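Local coordinates for protein transcription factor MBP1 (Magnaporthe oryzae, PDB 4UX5) that binds DNA through its winged helix-turn-helix domain and probably acts as a transcription activator for RNA polymerase II, at residues Pro26-Gln31 with Phe113-Gly118; Met39-Asp44 with Gly84-Thr89; Ile52-Gly57 with Pro61-Ile66; Ala95-Ala100 with Asn104-Leu109. All coordinates share one frame; numbering follows the deposited sequence.

Contact 1 of 4, residues Pro26-Gln31 with Phe113-Gly118; sequences PVYEYQ and FEFSPG
Tyr28, on the middle strand (25-32) of a three-stranded antiparallel sheet, receives Phe115 and Pro117 from the tail that leaves helix 110-114, so the chain beyond that helix is laid against the β-sheet of this winged helix-turn-helix domain. Within segment 26-31, Tyr28 is the residue that carries the contact. Its CG lies beside the backbone N and anti to the carbonyl carbon (chi1 -58°), and the ring points to the tail. Phe115 meets it as a T-shaped (edge-to-face) pair: the ring centroids are 4.7 Å apart and the planes stand at 61°. Phe115 CE2 is the intruding atom, 3.3 Å from Tyr28 CE1 and displaced from the ring centre toward the rim. The tail is also tied to the next strand, since Phe115 O accepts a hydrogen bond from Arg40. Next along the strand, Glu29 is joined to Gln31 two residues on: Gln31 NE2 donates to Glu29 OE2 over 3.2 Å, reaching it from above the carboxylate plane, while Glu29 OE1 bonds Tyr22. Beyond Phe115 the tail passes the phenol end of the tyrosine, where Pro117 CG packs 3.7 Å from Tyr28 OH.

Contact 2 of 4, residues Met39-Asp44 with Gly84-Thr89; sequences MRRRVD and GKYQGT. With nucleotides of chain C.
The wing of the winged helix-turn-helix domain meets the three-stranded sheet here, as Met39 and Arg41 of strand 36-41 reach Lys85 and Tyr86 in the 3-10 turn that precedes strand 88-91. The Met39 chain is extended beyond CG, which carries its methyl to the turn backbone: Met39 CE lies 3.4 Å from Lys85 O. Its sulfur makes an oblique Met-aromatic contact with Tyr86, SD being 4.1 Å from CD1 of that ring. Tyr86, with CG anti to the backbone N (chi1 180°), stretches back toward the sheet. Arg41 NH1 donates to Tyr86 OH over 3.1 Å at 156°, with the oxygen close to the guanidinium plane. The same guanidinium is gripped side-on by Asp44: NE donates to OD1 and NH2 to OD2, both on the syn side of the carboxylate, and Glu77 adds a salt bridge to NH2. The other side of the turn meets DNA. Gln87 reads the minor-groove edge of DG8 of chain C, accepting from its N2 through OE1 (3.0 Å) and donating NE2 to its N3 (3.1 Å). Gly84 O takes both Gln87 N and Gln87 NE2, the latter on a lone pair, which fixes the rotation of the amide. Lys85 NZ bonds DG8 OP1 at 2.7 Å, and Thr89 OG1 bonds OP1 of DG10 of chain C at 2.8 Å. The two-nitrogen pairing with Asp44 fixes the guanidinium plane, setting NH1 to hold Tyr86 OH; with Glu77 as second acidic partner, the arginine charge is probably well balanced.

Contact 3 of 4, residues Ile52-Gly57 with Pro61-Ile66; sequences ILKAAG and PARTRI. With nucleotides of chain C.
Leu53 and Arg63 mark the closest backbone approach of two successive helices, their CA atoms 6.2 Å apart. Helix 49-55 ends as Ala56 leaves helical torsions, and after a short connection helix 60-71 carries segment 61-66; such a pair, contacting DNA, is consistent with the helix-turn-helix of this domain. Leu53 packs between two residues one helical turn apart: its CD1 is 3.7 Å from Arg63 CB and 3.9 Å from Ile66 CG2. The Leu53 and Arg63 side chains run past each other in opposite directions, so the arginine meets leucine with its base and leaves its far end to Lys54. Arg63 CG sits between the backbone N and the carbonyl carbon (chi1 58°), and from there the chain is extended to NE, taking the guanidinium across to the other helix. Lys54 CG lies over the centre of one face of that group, 3.4 Å above its plane and 3.5 Å from Arg63 CZ. Both cations turn to one phosphate, that of DC9 of chain C. Lys54, bent at chi3, donates from NZ to OP1 at 2.7 Å; Arg63 NH2 makes a weak bond to OP2 at 3.3 Å, near the guanidinium plane. The two charged ends thus take separate oxygens of one phosphate, whose negative charge probably draws both there. Among the neighbouring elements, Ile66 also packs on Phe58 in the connection, whereas Ile52 and Ala55 of helix 49-55 face Leu109 in the loop before helix 110-114, and Ile52 touches Ile105 as well.

Contact 4 of 4, residues Ala95-Ala100 with Asn104-Leu109; sequences AGEALA and NIFDRL
Phe106 lies against helix 93-102 with its ring beside Glu97 and its base beside Ala100. With CG anti to the backbone N (chi1 180°), the ring runs back along the helix by about one turn and comes to the glutamate stem: Phe106 CE1 is 3.5 Å from Glu97 CG. The approach is oblique, yet the Glu97 carboxylate is turned only 24° from the ring plane, and its OE2 lies 3.9 Å from Phe106 CE1. Ala100 meets the same ring at its edge, near the plane, and Ala100 CB is 4.1 Å from Phe106 CB. Ile105 fills in at the end of the helix. Its CG2 packs 3.8 Å from Ala100 CB, while its other branch leads away from helix 93-102, Ile105 CD1 ending beside the backbone O of Ala55 on helix 49-55. Other rings extend the cluster around Phe106, which is stacked with His101 and also meets Phe113 of helix 110-114; Phe113 in turn touches Glu97 and Ala100. The loop is brought into this position by the backbone. Asn104 has positive phi (57°), which reverses the chain and lets Ile105 N donate to Ala100 O at 2.9 Å, the donor tilted somewhat from the carbonyl plane. Together, Asn104 as the C-prime residue, the bond from Ile105 N to Ala100 O, and the pairing of Asn104 N with His101 O are the features of a Schellman motif ending helix 93-102.

Overall arrangement
Along the chain, contact 1 closes a long loop that holds all the others: contact 3 is nested inside contact 2, and contact 4 follows both in series. Contacts 1 and 2, with centres 11 Å apart, share the sheet through neighbouring strands 25-32 and 36-41. Contacts 3 and 4, 12 Å apart between centres, touch through helix 49-55 and the loop after helix 93-102. Phe113 links contact 1 to both of these, although contacts 1 and 3 are 22 Å apart between centres, on opposite sides of the chain's centre. Contacts 2 and 3 do not touch, yet each reaches DNA chain C, so wing and helix-turn-helix approach the same strand from separate parts of one compact domain.

Contact 1 of 4, residues Pro26-Gln31 with Phe113-Gly118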
# COMPACT_ATOMS: atom_id res chain seq x y z
N PRO A 26 -13.94 10.35 -8.72
CA PRO A 26 -14.78 10.04 -9.88
C PRO A 26 -14.04 9.18 -10.89
O PRO A 26 -12.91 9.50 -11.27
CB PRO A 26 -15.10 11.42 -10.46
CG PRO A 26 -14.87 12.38 -9.35
CD PRO A 26 -13.73 11.80 -8.57
N VAL A 27 -14.66 8.08 -11.32
CA VAL A 27 -14.07 7.21 -12.33
C VAL A 27 -15.08 6.85 -13.41
O VAL A 27 -16.29 6.97 -13.22
CB VAL A 27 -13.53 5.90 -11.72
CG1 VAL A 27 -12.41 6.18 -10.72
CG2 VAL A 27 -14.65 5.11 -11.07
N TYR A 28 -14.56 6.41 -14.56
CA TYR A 28 -15.37 5.73 -15.55
C TYR A 28 -15.18 4.24 -15.34
O TYR A 28 -14.05 3.78 -15.14
CB TYR A 28 -14.98 6.14 -16.97
CG TYR A 28 -15.08 7.62 -17.24
CD1 TYR A 28 -16.30 8.28 -17.18
CD2 TYR A 28 -13.95 8.36 -17.59
CE1 TYR A 28 -16.39 9.63 -17.43
CE2 TYR A 28 -14.04 9.71 -17.84
CZ TYR A 28 -15.26 10.35 -17.76
OH TYR A 28 -15.35 11.70 -18.01
N GLU A 29 -16.27 3.49 -15.36
CA GLU A 29 -16.18 2.05 -15.13
C GLU A 29 -16.85 1.25 -16.24
O GLU A 29 -18.05 1.38 -16.48
CB GLU A 29 -16.80 1.68 -13.78
CG GLU A 29 -16.71 0.20 -13.44
CD GLU A 29 -17.15 -0.10 -12.02
OE1 GLU A 29 -17.34 0.86 -11.23
OE2 GLU A 29 -17.32 -1.29 -11.69
N TYR A 30 -16.06 0.44 -16.93
CA TYR A 30 -16.57 -0.45 -17.96
C TYR A 30 -16.90 -1.81 -17.35
O TYR A 30 -16.02 -2.50 -16.84
CB TYR A 30 -15.55 -0.62 -19.09
CG TYR A 30 -15.97 -1.60 -20.16
CD1 TYR A 30 -17.18 -1.46 -20.83
CD2 TYR A 30 -15.15 -2.67 -20.51
CE1 TYR A 30 -17.56 -2.36 -21.81
CE2 TYR A 30 -15.53 -3.57 -21.49
CZ TYR A 30 -16.73 -3.41 -22.14
OH TYR A 30 -17.11 -4.30 -23.11
N GLN A 31 -18.17 -2.18 -17.39
CA GLN A 31 -18.60 -3.46 -16.83
C GLN A 31 -18.92 -4.47 -17.92
O GLN A 31 -19.43 -4.11 -18.98
CB GLN A 31 -19.80 -3.26 -15.91
CG GLN A 31 -19.49 -2.40 -14.69
CD GLN A 31 -20.62 -2.35 -13.69
OE1 GLN A 31 -21.74 -2.77 -13.99
NE2 GLN A 31 -20.34 -1.84 -12.50
N PHE A 113 -11.13 2.48 -23.32
CA PHE A 113 -10.02 3.24 -23.88
C PHE A 113 -10.50 4.31 -24.85
O PHE A 113 -9.87 5.35 -25.01
CB PHE A 113 -9.03 2.31 -24.58
CG PHE A 113 -8.25 1.44 -23.64
CD1 PHE A 113 -7.19 1.95 -22.91
CD2 PHE A 113 -8.57 0.10 -23.49
CE1 PHE A 113 -6.47 1.16 -22.05
CE2 PHE A 113 -7.86 -0.70 -22.62
CZ PHE A 113 -6.81 -0.18 -21.90
N GLU A 114 -11.63 4.05 -25.50
CA GLU A 114 -12.12 4.93 -26.55
C GLU A 114 -13.18 5.90 -26.07
O GLU A 114 -13.55 6.83 -26.79
CB GLU A 114 -12.66 4.11 -27.72
CG GLU A 114 -11.60 3.31 -28.47
CD GLU A 114 -12.07 2.82 -29.82
OE1 GLU A 114 -13.23 3.11 -30.19
OE2 GLU A 114 -11.29 2.14 -30.52
N PHE A 115 -13.67 5.71 -24.84
CA PHE A 115 -14.71 6.57 -24.30
C PHE A 115 -14.25 8.01 -24.19
O PHE A 115 -13.11 8.29 -23.79
CB PHE A 115 -15.18 6.08 -22.93
CG PHE A 115 -16.14 7.03 -22.26
CD1 PHE A 115 -17.47 7.08 -22.64
CD2 PHE A 115 -15.70 7.87 -21.25
CE1 PHE A 115 -18.35 7.96 -22.02
CE2 PHE A 115 -16.58 8.75 -20.63
CZ PHE A 115 -17.90 8.79 -21.02
N SER A 116 -15.14 8.93 -24.54
CA SER A 116 -14.85 10.36 -24.45
C SER A 116 -16.12 11.13 -24.13
O SER A 116 -17.12 11.02 -24.84
CB SER A 116 -14.24 10.87 -25.76
OG SER A 116 -14.04 12.27 -25.72
N PRO A 117 -16.08 11.92 -23.05
CA PRO A 117 -17.24 12.73 -22.65
C PRO A 117 -17.48 13.86 -23.64
O PRO A 117 -18.61 14.35 -23.78
CB PRO A 117 -16.83 13.27 -21.28
CG PRO A 117 -15.34 13.29 -21.31
CD PRO A 117 -14.93 12.11 -22.14
N GLY A 118 -16.43 14.26 -24.34
CA GLY A 118 -16.47 15.41 -25.23
C GLY A 118 -15.29 16.30 -24.91
O GLY A 118 -14.14 15.85 -24.93

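Contact 2 of 4, residues Met39-Asp44 with Gly84-Thr89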
# COMPACT_ATOMS: atom_id res chain seq x y z
N MET A 39 -11.56 0.20 -14.39
CA MET A 39 -11.81 1.58 -14.00
C MET A 39 -10.83 2.55 -14.64
O MET A 39 -9.63 2.29 -14.71
CB MET A 39 -11.76 1.73 -12.48
CG MET A 39 -12.79 0.91 -11.73
SD MET A 39 -12.82 1.29 -9.97
CE MET A 39 -13.94 0.02 -9.37
N ARG A 40 -11.37 3.68 -15.11
CA ARG A 40 -10.55 4.77 -15.61
C ARG A 40 -10.86 6.03 -14.80
O ARG A 40 -12.02 6.41 -14.67
CB ARG A 40 -10.80 5.01 -17.10
CG ARG A 40 -9.78 5.93 -17.76
CD ARG A 40 -10.43 6.96 -18.67
NE ARG A 40 -10.87 6.40 -19.94
CZ ARG A 40 -11.27 7.13 -20.98
NH1 ARG A 40 -11.27 8.45 -20.90
NH2 ARG A 40 -11.65 6.53 -22.10
N ARG A 41 -9.83 6.67 -14.25
CA ARG A 41 -10.03 7.88 -13.46
C ARG A 41 -10.47 9.05 -14.32
O ARG A 41 -10.02 9.19 -15.46
CB ARG A 41 -8.75 8.24 -12.70
CG ARG A 41 -8.70 7.69 -11.29
CD ARG A 41 -7.85 8.59 -10.41
NE ARG A 41 -6.47 8.67 -10.88
CZ ARG A 41 -5.48 7.92 -10.40
NH1 ARG A 41 -5.72 7.05 -9.43
NH2 ARG A 41 -4.25 8.06 -10.88
N ARG A 42 -11.34 9.89 -13.78
CA ARG A 42 -11.87 11.02 -14.54
C ARG A 42 -10.91 12.20 -14.55
O ARG A 42 -10.88 12.98 -15.50
CB ARG A 42 -13.22 11.45 -13.99
CG ARG A 42 -13.94 12.48 -14.85
CD ARG A 42 -15.42 12.55 -14.50
NE ARG A 42 -15.87 11.32 -13.85
CZ ARG A 42 -17.13 10.91 -13.82
NH1 ARG A 42 -18.08 11.61 -14.42
NH2 ARG A 42 -17.44 9.78 -13.20
N VAL A 43 -10.11 12.33 -13.50
CA VAL A 43 -9.29 13.53 -13.31
C VAL A 43 -7.99 13.50 -14.12
O VAL A 43 -7.46 14.56 -14.47
CB VAL A 43 -8.95 13.74 -11.81
CG1 VAL A 43 -7.91 12.72 -11.33
CG2 VAL A 43 -8.47 15.16 -11.56
N ASP A 44 -7.48 12.31 -14.44
CA ASP A 44 -6.23 12.22 -15.18
C ASP A 44 -6.22 11.08 -16.19
O ASP A 44 -5.19 10.81 -16.81
CB ASP A 44 -5.05 12.05 -14.21
CG ASP A 44 -5.25 10.90 -13.24
OD1 ASP A 44 -6.23 10.14 -13.40
OD2 ASP A 44 -4.42 10.75 -12.32
N GLY A 84 -12.56 -1.74 -1.93
CA GLY A 84 -11.82 -2.86 -2.49
C GLY A 84 -11.63 -2.89 -3.99
O GLY A 84 -10.53 -3.14 -4.48
N LYS A 85 -12.71 -2.64 -4.73
CA LYS A 85 -12.68 -2.76 -6.18
C LYS A 85 -11.86 -1.65 -6.85
O LYS A 85 -11.45 -1.79 -8.00
CB LYS A 85 -14.11 -2.77 -6.73
CG LYS A 85 -14.87 -4.04 -6.38
CD LYS A 85 -16.37 -3.81 -6.36
CE LYS A 85 -17.10 -5.09 -5.96
NZ LYS A 85 -16.57 -5.65 -4.69
N TYR A 86 -11.62 -0.57 -6.13
CA TYR A 86 -10.82 0.53 -6.65
C TYR A 86 -9.33 0.22 -6.56
O TYR A 86 -8.52 0.79 -7.29
CB TYR A 86 -11.13 1.83 -5.90
CG TYR A 86 -10.34 3.03 -6.38
CD1 TYR A 86 -10.76 3.79 -7.46
CD2 TYR A 86 -9.16 3.41 -5.74
CE1 TYR A 86 -10.04 4.88 -7.90
CE2 TYR A 86 -8.43 4.50 -6.17
CZ TYR A 86 -8.87 5.23 -7.25
OH TYR A 86 -8.14 6.32 -7.68
N GLN A 87 -8.97 -0.71 -5.67
CA GLN A 87 -7.57 -1.04 -5.43
C GLN A 87 -6.87 -1.58 -6.66
O GLN A 87 -7.50 -2.11 -7.57
CB GLN A 87 -7.46 -2.08 -4.31
CG GLN A 87 -8.05 -1.67 -2.98
CD GLN A 87 -7.85 -2.74 -1.93
OE1 GLN A 87 -6.92 -2.66 -1.12
NE2 GLN A 87 -8.70 -3.75 -1.94
N GLY A 88 -5.55 -1.44 -6.68
CA GLY A 88 -4.74 -1.96 -7.76
C GLY A 88 -3.61 -1.02 -8.13
O GLY A 88 -3.35 -0.05 -7.43
N THR A 89 -2.93 -1.33 -9.23
CA THR A 89 -1.84 -0.50 -9.71
C THR A 89 -2.32 0.38 -10.86
O THR A 89 -2.74 -0.12 -11.90
CB THR A 89 -0.65 -1.35 -10.18
OG1 THR A 89 -0.30 -2.29 -9.16
CG2 THR A 89 0.55 -0.47 -10.49
P DG C 8 -13.86 -7.96 -4.18
OP1 DG C 8 -14.46 -7.24 -5.33
OP2 DG C 8 -14.20 -9.38 -3.94
O5' DG C 8 -12.27 -7.84 -4.27
C5' DG C 8 -11.68 -6.57 -4.48
C4' DG C 8 -10.21 -6.58 -4.11
O4' DG C 8 -10.06 -6.51 -2.67
C3' DG C 8 -9.43 -7.83 -4.55
O3' DG C 8 -8.15 -7.45 -4.97
C2' DG C 8 -9.34 -8.62 -3.25
C1' DG C 8 -9.10 -7.47 -2.30
N9 DG C 8 -9.25 -7.81 -0.89
C8 DG C 8 -9.87 -8.92 -0.36
N7 DG C 8 -9.83 -8.95 0.95
C5 DG C 8 -9.14 -7.81 1.30
C6 DG C 8 -8.78 -7.31 2.58
O6 DG C 8 -9.02 -7.81 3.69
N1 DG C 8 -8.08 -6.11 2.49
C2 DG C 8 -7.76 -5.47 1.31
N2 DG C 8 -7.07 -4.33 1.42
N3 DG C 8 -8.08 -5.93 0.11
C4 DG C 8 -8.77 -7.10 0.18
P DC C 9 -7.64 -7.72 -6.46
OP1 DC C 9 -8.66 -7.18 -7.39
OP2 DC C 9 -7.26 -9.15 -6.53
O5' DC C 9 -6.32 -6.83 -6.57
C5' DC C 9 -6.42 -5.41 -6.48
C4' DC C 9 -5.50 -4.86 -5.40
O4' DC C 9 -6.01 -5.21 -4.10
C3' DC C 9 -4.08 -5.40 -5.42
O3' DC C 9 -3.29 -4.62 -6.30
C2' DC C 9 -3.63 -5.22 -3.96
C1' DC C 9 -4.95 -5.16 -3.17
N1 DC C 9 -5.13 -6.27 -2.19
C2 DC C 9 -4.80 -6.08 -0.84
O2 DC C 9 -4.35 -4.98 -0.48
N3 DC C 9 -4.98 -7.10 0.04
C4 DC C 9 -5.46 -8.26 -0.38
N4 DC C 9 -5.62 -9.24 0.52
C5 DC C 9 -5.81 -8.48 -1.75
C6 DC C 9 -5.63 -7.47 -2.61
P DG C 10 -2.07 -5.30 -7.11
OP1 DG C 10 -1.83 -4.48 -8.32
OP2 DG C 10 -2.37 -6.74 -7.23
O5' DG C 10 -0.82 -5.10 -6.14
C5' DG C 10 -0.42 -3.79 -5.76
C4' DG C 10 0.31 -3.81 -4.42
O4' DG C 10 -0.46 -4.57 -3.45
C3' DG C 10 1.70 -4.44 -4.44
O3' DG C 10 2.55 -3.71 -3.59
C2' DG C 10 1.44 -5.84 -3.91
C1' DG C 10 0.36 -5.57 -2.89
N9 DG C 10 -0.47 -6.73 -2.59
C8 DG C 10 -1.11 -7.54 -3.49
N7 DG C 10 -1.77 -8.52 -2.93
C5 DG C 10 -1.56 -8.34 -1.57
C6 DG C 10 -2.04 -9.09 -0.47
O6 DG C 10 -2.76 -10.09 -0.48
N1 DG C 10 -1.58 -8.57 0.74
C2 DG C 10 -0.78 -7.46 0.87
N2 DG C 10 -0.45 -7.10 2.12
N3 DG C 10 -0.33 -6.75 -0.16
C4 DG C 10 -0.76 -7.24 -1.34

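Contact 3 of 4, residues Ile52-Gly57 with Pro61-Ile66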
# COMPACT_ATOMS: atom_id res chain seq x y z
N ILE A 52 -6.98 -4.65 -15.78
CA ILE A 52 -6.68 -5.06 -17.15
C ILE A 52 -6.11 -6.47 -17.18
O ILE A 52 -6.57 -7.32 -17.94
CB ILE A 52 -5.68 -4.08 -17.82
CG1 ILE A 52 -6.29 -2.68 -17.92
CG2 ILE A 52 -5.30 -4.59 -19.20
CD1 ILE A 52 -5.35 -1.65 -18.50
N LEU A 53 -5.10 -6.72 -16.35
CA LEU A 53 -4.47 -8.04 -16.28
C LEU A 53 -5.44 -9.10 -15.78
O LEU A 53 -5.31 -10.28 -16.11
CB LEU A 53 -3.23 -7.99 -15.40
CG LEU A 53 -2.08 -7.13 -15.94
CD1 LEU A 53 -0.90 -7.13 -14.98
CD2 LEU A 53 -1.66 -7.62 -17.33
N LYS A 54 -6.42 -8.69 -14.98
CA LYS A 54 -7.48 -9.60 -14.53
C LYS A 54 -8.47 -9.87 -15.65
O LYS A 54 -9.10 -10.93 -15.68
CB LYS A 54 -8.21 -9.02 -13.31
CG LYS A 54 -7.45 -9.13 -12.01
CD LYS A 54 -8.13 -8.35 -10.90
CE LYS A 54 -9.51 -8.91 -10.58
NZ LYS A 54 -10.16 -8.19 -9.46
N ALA A 55 -8.62 -8.91 -16.55
CA ALA A 55 -9.47 -9.08 -17.72
C ALA A 55 -8.84 -10.11 -18.65
O ALA A 55 -9.54 -10.89 -19.30
CB ALA A 55 -9.68 -7.76 -18.44
N ALA A 56 -7.51 -10.11 -18.71
CA ALA A 56 -6.78 -11.18 -19.36
C ALA A 56 -6.82 -12.41 -18.45
O ALA A 56 -7.32 -12.33 -17.32
CB ALA A 56 -5.35 -10.76 -19.64
N GLY A 57 -6.30 -13.53 -18.92
CA GLY A 57 -6.42 -14.78 -18.19
C GLY A 57 -5.54 -14.92 -16.95
O GLY A 57 -5.55 -15.97 -16.30
N PRO A 61 -0.57 -14.75 -8.95
CA PRO A 61 0.90 -14.73 -9.04
C PRO A 61 1.42 -14.27 -10.40
O PRO A 61 2.49 -13.67 -10.49
CB PRO A 61 1.29 -16.20 -8.79
CG PRO A 61 0.08 -16.82 -8.17
CD PRO A 61 -1.08 -16.12 -8.79
N ALA A 62 0.66 -14.57 -11.46
CA ALA A 62 1.06 -14.20 -12.82
C ALA A 62 1.11 -12.69 -13.00
O ALA A 62 2.12 -12.15 -13.46
CB ALA A 62 0.11 -14.82 -13.83
N ARG A 63 0.03 -12.02 -12.64
CA ARG A 63 -0.03 -10.57 -12.79
C ARG A 63 0.84 -9.88 -11.75
O ARG A 63 1.29 -8.76 -11.97
CB ARG A 63 -1.48 -10.07 -12.73
CG ARG A 63 -2.24 -10.41 -11.46
CD ARG A 63 -3.68 -9.91 -11.57
NE ARG A 63 -4.43 -10.06 -10.32
CZ ARG A 63 -5.28 -11.05 -10.07
NH1 ARG A 63 -5.49 -11.99 -10.97
NH2 ARG A 63 -5.91 -11.09 -8.90
N THR A 64 1.07 -10.55 -10.62
CA THR A 64 2.01 -10.03 -9.62
C THR A 64 3.38 -9.86 -10.25
O THR A 64 4.04 -8.83 -10.07
CB THR A 64 2.12 -10.96 -8.39
OG1 THR A 64 0.86 -11.03 -7.72
CG2 THR A 64 3.17 -10.44 -7.43
N ARG A 65 3.81 -10.86 -11.00
CA ARG A 65 5.11 -10.82 -11.68
C ARG A 65 5.14 -9.74 -12.75
O ARG A 65 6.12 -9.01 -12.88
CB ARG A 65 5.43 -12.18 -12.30
CG ARG A 65 6.75 -12.21 -13.06
CD ARG A 65 6.84 -13.40 -13.99
NE ARG A 65 8.02 -13.33 -14.85
CZ ARG A 65 8.26 -14.15 -15.86
NH1 ARG A 65 7.39 -15.11 -16.16
NH2 ARG A 65 9.36 -14.01 -16.59
N ILE A 66 4.06 -9.65 -13.53
CA ILE A 66 3.97 -8.67 -14.61
C ILE A 66 3.96 -7.24 -14.06
O ILE A 66 4.64 -6.36 -14.59
CB ILE A 66 2.71 -8.89 -15.46
CG1 ILE A 66 2.74 -10.28 -16.10
CG2 ILE A 66 2.60 -7.82 -16.54
CD1 ILE A 66 1.53 -10.58 -16.96
P DC C 9 -7.64 -7.72 -6.46
OP1 DC C 9 -8.66 -7.18 -7.39
OP2 DC C 9 -7.26 -9.15 -6.53
O5' DC C 9 -6.32 -6.83 -6.57
C5' DC C 9 -6.42 -5.41 -6.48
C4' DC C 9 -5.50 -4.86 -5.40
O4' DC C 9 -6.01 -5.21 -4.10
C3' DC C 9 -4.08 -5.40 -5.42
O3' DC C 9 -3.29 -4.62 -6.30
C2' DC C 9 -3.63 -5.22 -3.96
C1' DC C 9 -4.95 -5.16 -3.17
N1 DC C 9 -5.13 -6.27 -2.19
C2 DC C 9 -4.80 -6.08 -0.84
O2 DC C 9 -4.35 -4.98 -0.48
N3 DC C 9 -4.98 -7.10 0.04
C4 DC C 9 -5.46 -8.26 -0.38
N4 DC C 9 -5.62 -9.24 0.52
C5 DC C 9 -5.81 -8.48 -1.75
C6 DC C 9 -5.63 -7.47 -2.61

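Contact 4 of 4, residues Ala95-Ala100 with Asn104-Leu109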
# COMPACT_ATOMS: atom_id res chain seq x y z
N ALA A 95 -0.19 4.11 -21.34
CA ALA A 95 0.54 2.97 -20.81
C ALA A 95 -0.42 1.80 -20.62
O ALA A 95 -0.04 0.64 -20.79
CB ALA A 95 1.22 3.32 -19.50
N GLY A 96 -1.66 2.12 -20.27
CA GLY A 96 -2.70 1.11 -20.13
C GLY A 96 -3.06 0.50 -21.47
O GLY A 96 -3.25 -0.71 -21.58
N GLU A 97 -3.16 1.34 -22.49
CA GLU A 97 -3.44 0.88 -23.85
C GLU A 97 -2.32 -0.02 -24.35
O GLU A 97 -2.57 -1.04 -24.99
CB GLU A 97 -3.65 2.06 -24.80
CG GLU A 97 -3.80 1.66 -26.26
CD GLU A 97 -4.27 2.81 -27.13
OE1 GLU A 97 -4.59 3.88 -26.58
OE2 GLU A 97 -4.32 2.63 -28.37
N ALA A 98 -1.08 0.37 -24.05
CA ALA A 98 0.09 -0.41 -24.43
C ALA A 98 0.07 -1.77 -23.75
O ALA A 98 0.27 -2.80 -24.38
CB ALA A 98 1.36 0.35 -24.09
N LEU A 99 -0.17 -1.75 -22.44
CA LEU A 99 -0.25 -2.97 -21.64
C LEU A 99 -1.34 -3.91 -22.15
O LEU A 99 -1.14 -5.13 -22.20
CB LEU A 99 -0.51 -2.63 -20.17
CG LEU A 99 -0.61 -3.80 -19.19
CD1 LEU A 99 0.74 -4.47 -19.02
CD2 LEU A 99 -1.16 -3.33 -17.85
N ALA A 100 -2.48 -3.34 -22.51
CA ALA A 100 -3.61 -4.13 -22.99
C ALA A 100 -3.28 -4.79 -24.32
O ALA A 100 -3.70 -5.92 -24.58
CB ALA A 100 -4.85 -3.26 -23.11
N ASN A 104 -2.72 -8.85 -25.17
CA ASN A 104 -3.78 -9.36 -26.04
C ASN A 104 -5.19 -9.22 -25.47
O ASN A 104 -5.93 -10.21 -25.40
CB ASN A 104 -3.50 -10.83 -26.38
CG ASN A 104 -4.20 -11.29 -27.64
OD1 ASN A 104 -4.36 -10.53 -28.60
ND2 ASN A 104 -4.63 -12.55 -27.65
N ILE A 105 -5.57 -8.02 -25.06
CA ILE A 105 -6.87 -7.82 -24.40
C ILE A 105 -7.49 -6.47 -24.76
O ILE A 105 -8.58 -6.13 -24.28
CB ILE A 105 -6.73 -7.95 -22.86
CG1 ILE A 105 -8.09 -8.25 -22.20
CG2 ILE A 105 -6.08 -6.72 -22.26
CD1 ILE A 105 -8.77 -9.49 -22.73
N PHE A 106 -6.81 -5.70 -25.60
CA PHE A 106 -7.28 -4.37 -25.97
C PHE A 106 -8.66 -4.39 -26.63
O PHE A 106 -9.47 -3.49 -26.40
CB PHE A 106 -6.28 -3.69 -26.90
CG PHE A 106 -6.70 -2.32 -27.33
CD1 PHE A 106 -6.47 -1.22 -26.51
CD2 PHE A 106 -7.35 -2.12 -28.54
CE1 PHE A 106 -6.86 0.05 -26.90
CE2 PHE A 106 -7.74 -0.86 -28.93
CZ PHE A 106 -7.50 0.23 -28.11
N ASP A 107 -8.92 -5.40 -27.45
CA ASP A 107 -10.18 -5.48 -28.17
C ASP A 107 -11.38 -5.66 -27.24
O ASP A 107 -12.42 -5.04 -27.44
CB ASP A 107 -10.13 -6.63 -29.19
CG ASP A 107 -9.22 -6.33 -30.36
OD1 ASP A 107 -9.01 -5.14 -30.67
OD2 ASP A 107 -8.70 -7.29 -30.97
N ARG A 108 -11.23 -6.51 -26.23
CA ARG A 108 -12.32 -6.75 -25.29
C ARG A 108 -12.56 -5.53 -24.39
O ARG A 108 -13.66 -5.32 -23.89
CB ARG A 108 -12.03 -7.98 -24.42
CG ARG A 108 -13.18 -8.39 -23.52
CD ARG A 108 -12.82 -9.58 -22.66
NE ARG A 108 -13.92 -9.99 -21.80
CZ ARG A 108 -14.81 -10.93 -22.12
NH1 ARG A 108 -14.72 -11.55 -23.29
NH2 ARG A 108 -15.78 -11.24 -21.28
N LEU A 109 -11.52 -4.73 -24.20
CA LEU A 109 -11.58 -3.58 -23.31
C LEU A 109 -11.67 -2.27 -24.09
O LEU A 109 -11.48 -1.20 -23.51
CB LEU A 109 -10.37 -3.54 -22.39
CG LEU A 109 -10.09 -4.78 -21.54
CD1 LEU A 109 -8.85 -4.55 -20.69
CD2 LEU A 109 -11.28 -5.12 -20.68